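Local coordinates for coenzyme F420-dependent N(5),N(10)-methenyltetrahydromethanopterin reductase-related protein (Desulfurobacterium thermolithotrophum DSM 11699, PDB 6HUZ) that is an HmdII paralog of [Fe]-hydrogenase that binds the iron-guanylylpyridinol cofactor and probably uses tetrahydrofolate derivatives such as methenyl-tetrahydrofolate as substrates, at residues E219-S224 / T230-T235; S273-K278 / L283-S288. All blocks are in the same frame, centred on the assembly; numbering follows the deposited sequence.

Overall arrangement
Interaction 1 (219-224 with 230-235) and interaction 2 (273-278 with 283-288) follow one another along the chain, and their centres lie about 15 Å apart. Glu219 joins them: its OE1 lies 2.7 Å from Thr284 OG1 and its OE2 3.0 Å from Leu283 N, both probable hydrogen bonds, while Val223 packs on Met274 and Leu276. Each also holds a different part of the same methenyltetrahydrofolate: Thr230 OG1 bonds the benzoyl carbonyl O11, Ser273 O receives N8 of the pterin. Gly203 and Lys17 of the second subunit bond this ligand too, which places both contacts at a substrate site formed across the dimer.

Interaction 1. Residues E219-S224 / T230-T235; sequences EYYKVS and TKRSMT. With GUE (5,10-Methenyltetrahydrofolate), chain C.
Thr235 fits its methyl into the angle between Tyr220 and Tyr221, and this is the close-packed part of the contact. CG2, anti to the backbone N of Thr235, lies 3.5 Å from Tyr220 CE2 and 3.8 Å from Tyr221 CA. Thr235 O sits at the edge of the Tyr220 ring, in the ring plane. On the other branch Thr235 OG1 comes to 3.2 Å from Ser224 CB, but its angle to Ser224 OG is too poor for a hydrogen bond. Ser224 OG instead bonds Tyr220 O (3.0 Å), which Ser224 N reaches from the opposite face of the carbonyl plane. The motif is a helical hairpin: helix 207-228 runs into helix 232-262, with Lys231 as N-cap, and Thr230 N closes the turn on Ser224 O (3.2 Å, N-H...O 157°).

Packing is looser toward Arg232, where CD approaches Tyr221 CE1 at the ring edge (3.9 Å) and the guanidinium stands 85° to the ring. The polar ends of both residues turn to the second subunit, Tyr221 OH to Glu300 and Arg232 NH1 to Glu304. At the partly exposed turn, Thr230 OG1 donates to methenyltetrahydrofolate O11 (2.6 Å).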
loop_
_atom_site.group_PDB
_atom_site.type_symbol
_atom_site.label_atom_id
_atom_site.label_comp_id
_atom_site.label_asym_id
_atom_site.label_seq_id
_atom_site.Cartn_x
_atom_site.Cartn_y
_atom_site.Cartn_z
ATOM N N GLU A 219 0.539 -9.228 10.115
ATOM C CA GLU A 219 1.022 -9.042 11.475
ATOM C C GLU A 219 0.061 -8.099 12.228
ATOM O O GLU A 219 -0.322 -8.391 13.353
ATOM C CB GLU A 219 2.451 -8.489 11.482
ATOM C CG GLU A 219 3.007 -8.360 12.895
ATOM C CD GLU A 219 4.516 -8.244 12.969
ATOM O OE1 GLU A 219 4.997 -7.259 13.574
ATOM O OE2 GLU A 219 5.219 -9.134 12.431
ATOM N N TYR A 220 -0.361 -7.005 11.589
ATOM C CA TYR A 220 -1.280 -6.048 12.203
ATOM C C TYR A 220 -2.649 -6.709 12.436
ATOM O O TYR A 220 -3.307 -6.440 13.430
ATOM C CB TYR A 220 -1.384 -4.776 11.334
ATOM C CG TYR A 220 -2.607 -3.968 11.647
ATOM C CD1 TYR A 220 -2.747 -3.329 12.878
ATOM C CD2 TYR A 220 -3.653 -3.867 10.733
ATOM C CE1 TYR A 220 -3.896 -2.613 13.194
ATOM C CE2 TYR A 220 -4.819 -3.166 11.048
ATOM C CZ TYR A 220 -4.933 -2.543 12.280
ATOM O OH TYR A 220 -6.082 -1.863 12.600
ATOM N N TYR A 221 -3.081 -7.573 11.535
ATOM C CA TYR A 221 -4.354 -8.264 11.717
ATOM C C TYR A 221 -4.268 -9.158 12.973
ATOM O O TYR A 221 -5.208 -9.191 13.775
ATOM C CB TYR A 221 -4.652 -9.129 10.464
ATOM C CG TYR A 221 -5.665 -10.213 10.713
ATOM C CD1 TYR A 221 -7.020 -9.966 10.583
ATOM C CD2 TYR A 221 -5.268 -11.491 11.083
ATOM C CE1 TYR A 221 -7.962 -10.956 10.821
ATOM C CE2 TYR A 221 -6.202 -12.489 11.331
ATOM C CZ TYR A 221 -7.550 -12.213 11.208
ATOM O OH TYR A 221 -8.495 -13.181 11.431
ATOM N N LYS A 222 -3.149 -9.900 13.148
ATOM C CA LYS A 222 -3.017 -10.779 14.342
ATOM C C LYS A 222 -3.001 -9.959 15.652
ATOM O O LYS A 222 -3.624 -10.364 16.632
ATOM C CB LYS A 222 -1.760 -11.654 14.229
ATOM C CG LYS A 222 -1.949 -12.852 13.295
ATOM C CD LYS A 222 -0.678 -13.212 12.554
ATOM C CE LYS A 222 0.457 -13.611 13.458
ATOM N NZ LYS A 222 1.756 -13.127 12.935
ATOM N N VAL A 223 -2.301 -8.801 15.674
ATOM C CA VAL A 223 -2.275 -7.953 16.880
ATOM C C VAL A 223 -3.696 -7.446 17.133
ATOM O O VAL A 223 -4.158 -7.435 18.263
ATOM C CB VAL A 223 -1.311 -6.753 16.725
ATOM C CG1 VAL A 223 -1.440 -5.794 17.917
ATOM C CG2 VAL A 223 0.126 -7.225 16.586
ATOM N N SER A 224 -4.397 -7.013 16.079
ATOM C CA SER A 224 -5.781 -6.512 16.199
ATOM C C SER A 224 -6.765 -7.566 16.728
ATOM O O SER A 224 -7.573 -7.270 17.600
ATOM C CB SER A 224 -6.277 -6.023 14.839
ATOM O OG SER A 224 -5.583 -4.831 14.526
ATOM N N THR A 230 -10.194 -5.680 18.492
ATOM C CA THR A 230 -10.959 -4.725 17.668
ATOM C C THR A 230 -11.711 -5.478 16.553
ATOM O O THR A 230 -11.442 -6.660 16.357
ATOM C CB THR A 230 -10.047 -3.579 17.160
ATOM O OG1 THR A 230 -10.880 -2.556 16.609
ATOM C CG2 THR A 230 -9.036 -4.031 16.111
ATOM N N LYS A 231 -12.648 -4.809 15.842
ATOM C CA LYS A 231 -13.459 -5.421 14.766
ATOM C C LYS A 231 -12.676 -5.653 13.459
ATOM O O LYS A 231 -11.820 -4.843 13.086
ATOM C CB LYS A 231 -14.646 -4.507 14.402
ATOM C CG LYS A 231 -15.772 -4.441 15.400
ATOM C CD LYS A 231 -16.816 -3.409 14.955
ATOM C CE LYS A 231 -17.580 -2.785 16.106
ATOM N NZ LYS A 231 -18.927 -3.391 16.292
ATOM N N ARG A 232 -13.014 -6.735 12.733
ATOM C CA ARG A 232 -12.374 -7.068 11.445
ATOM C C ARG A 232 -12.537 -5.907 10.486
ATOM O O ARG A 232 -11.593 -5.518 9.794
ATOM C CB ARG A 232 -13.045 -8.315 10.843
ATOM C CG ARG A 232 -12.558 -8.673 9.439
ATOM C CD ARG A 232 -11.341 -9.557 9.406
ATOM N NE ARG A 232 -11.193 -10.096 8.048
ATOM C CZ ARG A 232 -11.706 -11.245 7.639
ATOM N NH1 ARG A 232 -11.550 -11.637 6.382
ATOM N NH2 ARG A 232 -12.384 -12.017 8.484
ATOM N N SER A 233 -13.742 -5.338 10.445
ATOM C CA SER A 233 -14.020 -4.217 9.557
ATOM C C SER A 233 -13.055 -3.062 9.832
ATOM O O SER A 233 -12.591 -2.421 8.904
ATOM C CB SER A 233 -15.468 -3.757 9.710
ATOM O OG SER A 233 -15.724 -3.208 10.989
ATOM N N MET A 234 -12.761 -2.800 11.108
ATOM C CA MET A 234 -11.847 -1.725 11.469
ATOM C C MET A 234 -10.461 -2.065 11.048
ATOM O O MET A 234 -9.758 -1.213 10.510
ATOM C CB MET A 234 -11.914 -1.450 12.982
ATOM C CG MET A 234 -13.248 -0.906 13.375
ATOM S SD MET A 234 -13.441 -0.801 15.146
ATOM C CE MET A 234 -12.266 0.576 15.522
ATOM N N THR A 235 -10.050 -3.319 11.269
ATOM C CA THR A 235 -8.713 -3.747 10.860
ATOM C C THR A 235 -8.516 -3.636 9.331
ATOM O O THR A 235 -7.506 -3.102 8.869
ATOM C CB THR A 235 -8.487 -5.186 11.329
ATOM O OG1 THR A 235 -8.567 -5.212 12.745
ATOM C CG2 THR A 235 -7.122 -5.759 10.862
HETATM N N1 GUE C . -1.056 3.246 19.203
HETATM C C2 GUE C . -1.294 4.184 18.247
HETATM N N3 GUE C . -2.523 4.523 17.845
HETATM C C4 GUE C . -3.625 3.992 18.347
HETATM C C6 GUE C . -4.261 1.862 21.448
HETATM C "C1'" GUE C . -10.093 -0.378 19.865
HETATM C "C2'" GUE C . -9.314 -0.097 18.735
HETATM C "C3'" GUE C . -7.992 0.335 18.879
HETATM C "C4'" GUE C . -7.434 0.515 20.155
HETATM C "C5'" GUE C . -8.233 0.256 21.280
HETATM O O4 GUE C . -4.742 4.368 17.934
HETATM C C4A GUE C . -3.455 2.986 19.418
HETATM N N5 GUE C . -4.450 2.243 20.054
HETATM C C7 GUE C . -2.993 1.017 21.408
HETATM N N8 GUE C . -1.875 1.714 20.781
HETATM C C8A GUE C . -2.088 2.638 19.812
HETATM N N2 GUE C . -0.211 4.761 17.669
HETATM C C9 GUE C . -5.415 0.860 21.614
HETATM N N10 GUE C . -6.127 1.026 20.349
HETATM C "C6'" GUE C . -9.544 -0.191 21.129
HETATM C C11 GUE C . -11.525 -0.847 19.724
HETATM O O11 GUE C . -11.926 -1.309 18.666
HETATM N N GUE C . -12.348 -0.719 20.772
HETATM C CA GUE C . -13.786 -0.977 20.681
HETATM C C GUE C . -14.603 0.221 21.124
HETATM O OX1 GUE C . -14.111 1.029 21.952
HETATM O OX2 GUE C . -15.749 0.393 20.653
HETATM C CB GUE C . -14.188 -2.241 21.450
HETATM C CG GUE C . -13.009 -2.967 22.109
HETATM C CD GUE C . -13.444 -4.138 22.980
HETATM O OE1 GUE C . -12.816 -5.226 22.864
HETATM O OE2 GUE C . -14.397 -3.974 23.788
HETATM C C1 GUE C . -5.488 1.744 19.505
#

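Interaction 2. Residues S273-K278 / L283-S288; sequences SMILDK and LTVTAS. With GUE (5,10-Methenyltetrahydrofolate), chain C.
Ile275, the centre of an inverse gamma turn closed by a weak Leu276 N to Met274 O bond, faces Thr284 of a regular helical turn, with 6.8 Å between their CA atoms. No hydrogen bond crosses between 273-278 and 283-288; the contact rests on van der Waals approaches, chiefly of Ile275. Ile275 CG1 lies 3.8 Å from Thr284 CG2, the two side chains lying alongside on roughly opposed courses. With CG1 beside its own backbone N (chi1 -65°) and the chain then extended, CD1 carries on to Ser288 OG at 4.0 Å. The other branch, CG2, meets Val285 CG2 at 4.2 Å, so the forked isoleucine touches residues from successive turns of the helix. Lys278 adds a looser contact through CG at the exposed margin, and its poorly ordered amine leads away.

In the fold, this is the loop after helix 264-271 laid against the start of helix 282-292, in the all-helical region that follows the Rossmann-like part of the protein. Gln281 ties the loop together: OE1 accepts from Leu276 N and Asp277 N, and NE2 donates to Met274 O. Thr284 turns its methyl to Ile275 and its hydroxyl to Glu219; Ser288 OG is bonded to Gln272.

At the other end, the loop forms a wall of the methenyltetrahydrofolate site. Ligand N8 donates to Ser273 O (2.8 Å, N-H...O 158°), while Ser273 CB stands 3.3 Å from N1. Bends at chi2 and chi3 fold Met274 over one face of the pterin, with CG 3.5 Å from ligand N1 and SD 3.6 Å from N8. Met274 also packs on Val208 of the second subunit, and Ser273 on Ala149 of that subunit.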
loop_
_atom_site.group_PDB
_atom_site.type_symbol
_atom_site.label_atom_id
_atom_site.label_comp_id
_atom_site.label_asym_id
_atom_site.label_seq_id
_atom_site.Cartn_x
_atom_site.Cartn_y
_atom_site.Cartn_z
ATOM N N SER A 273 3.543 2.715 20.496
ATOM C CA SER A 273 2.352 2.290 21.222
ATOM C C SER A 273 1.662 1.086 20.601
ATOM O O SER A 273 0.679 0.604 21.150
ATOM C CB SER A 273 1.394 3.454 21.398
ATOM O OG SER A 273 1.933 4.352 22.348
ATOM N N MET A 274 2.171 0.590 19.475
ATOM C CA MET A 274 1.564 -0.589 18.857
ATOM C C MET A 274 2.511 -1.790 18.984
ATOM O O MET A 274 2.249 -2.851 18.404
ATOM C CB MET A 274 1.152 -0.273 17.419
ATOM C CG MET A 274 -0.190 0.455 17.322
ATOM S SD MET A 274 -1.632 -0.507 17.960
ATOM C CE MET A 274 -1.567 -2.000 16.843
ATOM N N ILE A 275 3.623 -1.640 19.761
ATOM C CA ILE A 275 4.554 -2.747 20.013
ATOM C C ILE A 275 3.949 -3.358 21.290
ATOM O O ILE A 275 4.343 -2.999 22.407
ATOM C CB ILE A 275 6.015 -2.262 20.200
ATOM C CG1 ILE A 275 6.543 -1.640 18.898
ATOM C CG2 ILE A 275 6.929 -3.397 20.648
ATOM C CD1 ILE A 275 7.842 -0.826 19.085
ATOM N N LEU A 276 2.949 -4.233 21.120
ATOM C CA LEU A 276 2.224 -4.833 22.254
ATOM C C LEU A 276 2.675 -6.249 22.658
ATOM O O LEU A 276 2.496 -6.610 23.818
ATOM C CB LEU A 276 0.717 -4.772 21.981
ATOM C CG LEU A 276 0.188 -3.352 21.703
ATOM C CD1 LEU A 276 -1.211 -3.381 21.087
ATOM C CD2 LEU A 276 0.198 -2.507 22.951
ATOM N N ASP A 277 3.267 -7.034 21.738
ATOM C CA ASP A 277 3.774 -8.383 22.052
ATOM C C ASP A 277 5.012 -8.585 21.203
ATOM O O ASP A 277 4.920 -9.085 20.074
ATOM C CB ASP A 277 2.731 -9.484 21.769
ATOM C CG ASP A 277 3.185 -10.884 22.182
ATOM O OD1 ASP A 277 4.377 -11.050 22.533
ATOM O OD2 ASP A 277 2.349 -11.809 22.155
ATOM N N LYS A 278 6.172 -8.185 21.736
ATOM C CA LYS A 278 7.441 -8.283 21.026
ATOM C C LYS A 278 7.659 -9.623 20.338
ATOM O O LYS A 278 8.068 -9.634 19.178
ATOM C CB LYS A 278 8.612 -7.972 21.960
ATOM C CG LYS A 278 8.740 -6.491 22.285
ATOM C CD LYS A 278 9.575 -6.268 23.544
ATOM C CE LYS A 278 9.059 -5.141 24.416
ATOM N NZ LYS A 278 9.805 -3.873 24.199
ATOM N N LEU A 283 8.058 -8.096 12.423
ATOM C CA LEU A 283 8.175 -6.972 11.497
ATOM C C LEU A 283 8.033 -5.621 12.180
ATOM O O LEU A 283 8.783 -4.713 11.849
ATOM C CB LEU A 283 7.147 -7.092 10.364
ATOM C CG LEU A 283 7.410 -8.195 9.345
ATOM C CD1 LEU A 283 6.262 -8.299 8.360
ATOM C CD2 LEU A 283 8.720 -7.972 8.604
ATOM N N THR A 284 7.097 -5.464 13.141
ATOM C CA THR A 284 6.938 -4.149 13.797
ATOM C C THR A 284 8.255 -3.773 14.465
ATOM O O THR A 284 8.819 -2.676 14.271
ATOM C CB THR A 284 5.839 -4.198 14.880
ATOM O OG1 THR A 284 4.630 -4.735 14.354
ATOM C CG2 THR A 284 5.556 -2.823 15.477
ATOM N N VAL A 285 8.773 -4.722 15.237
ATOM C CA VAL A 285 10.033 -4.492 15.936
ATOM C C VAL A 285 11.187 -4.214 14.962
ATOM O O VAL A 285 11.989 -3.303 15.191
ATOM C CB VAL A 285 10.299 -5.702 16.843
ATOM C CG1 VAL A 285 11.771 -5.841 17.134
ATOM C CG2 VAL A 285 9.493 -5.590 18.136
ATOM N N THR A 286 11.269 -4.986 13.877
ATOM C CA THR A 286 12.326 -4.793 12.899
ATOM C C THR A 286 12.157 -3.431 12.227
ATOM O O THR A 286 13.140 -2.733 12.010
ATOM C CB THR A 286 12.333 -5.946 11.878
ATOM O OG1 THR A 286 12.662 -7.149 12.563
ATOM C CG2 THR A 286 13.374 -5.761 10.781
ATOM N N ALA A 287 10.924 -3.061 11.864
ATOM C CA ALA A 287 10.681 -1.777 11.212
ATOM C C ALA A 287 11.002 -0.626 12.149
ATOM O O ALA A 287 11.621 0.352 11.738
ATOM C CB ALA A 287 9.229 -1.693 10.737
ATOM N N SER A 288 10.606 -0.745 13.413
ATOM C CA SER A 288 10.888 0.296 14.387
ATOM C C SER A 288 12.386 0.524 14.450
ATOM O O SER A 288 12.827 1.667 14.431
ATOM C CB SER A 288 10.381 -0.107 15.763
ATOM O OG SER A 288 10.479 0.974 16.677
HETATM N N1 GUE C . -1.056 3.246 19.203
HETATM C C2 GUE C . -1.294 4.184 18.247
HETATM N N3 GUE C . -2.523 4.523 17.845
HETATM C C4 GUE C . -3.625 3.992 18.347
HETATM C C6 GUE C . -4.261 1.862 21.448
HETATM C "C1'" GUE C . -10.093 -0.378 19.865
HETATM C "C2'" GUE C . -9.314 -0.097 18.735
HETATM C "C3'" GUE C . -7.992 0.335 18.879
HETATM C "C4'" GUE C . -7.434 0.515 20.155
HETATM C "C5'" GUE C . -8.233 0.256 21.280
HETATM O O4 GUE C . -4.742 4.368 17.934
HETATM C C4A GUE C . -3.455 2.986 19.418
HETATM N N5 GUE C . -4.450 2.243 20.054
HETATM C C7 GUE C . -2.993 1.017 21.408
HETATM N N8 GUE C . -1.875 1.714 20.781
HETATM C C8A GUE C . -2.088 2.638 19.812
HETATM N N2 GUE C . -0.211 4.761 17.669
HETATM C C9 GUE C . -5.415 0.860 21.614
HETATM N N10 GUE C . -6.127 1.026 20.349
HETATM C "C6'" GUE C . -9.544 -0.191 21.129
HETATM C C11 GUE C . -11.525 -0.847 19.724
HETATM O O11 GUE C . -11.926 -1.309 18.666
HETATM N N GUE C . -12.348 -0.719 20.772
HETATM C CA GUE C . -13.786 -0.977 20.681
HETATM C C GUE C . -14.603 0.221 21.124
HETATM O OX1 GUE C . -14.111 1.029 21.952
HETATM O OX2 GUE C . -15.749 0.393 20.653
HETATM C CB GUE C . -14.188 -2.241 21.450
HETATM C CG GUE C . -13.009 -2.967 22.109
HETATM C CD GUE C . -13.444 -4.138 22.980
HETATM O OE1 GUE C . -12.816 -5.226 22.864
HETATM O OE2 GUE C . -14.397 -3.974 23.788
HETATM C C1 GUE C . -5.488 1.744 19.505
#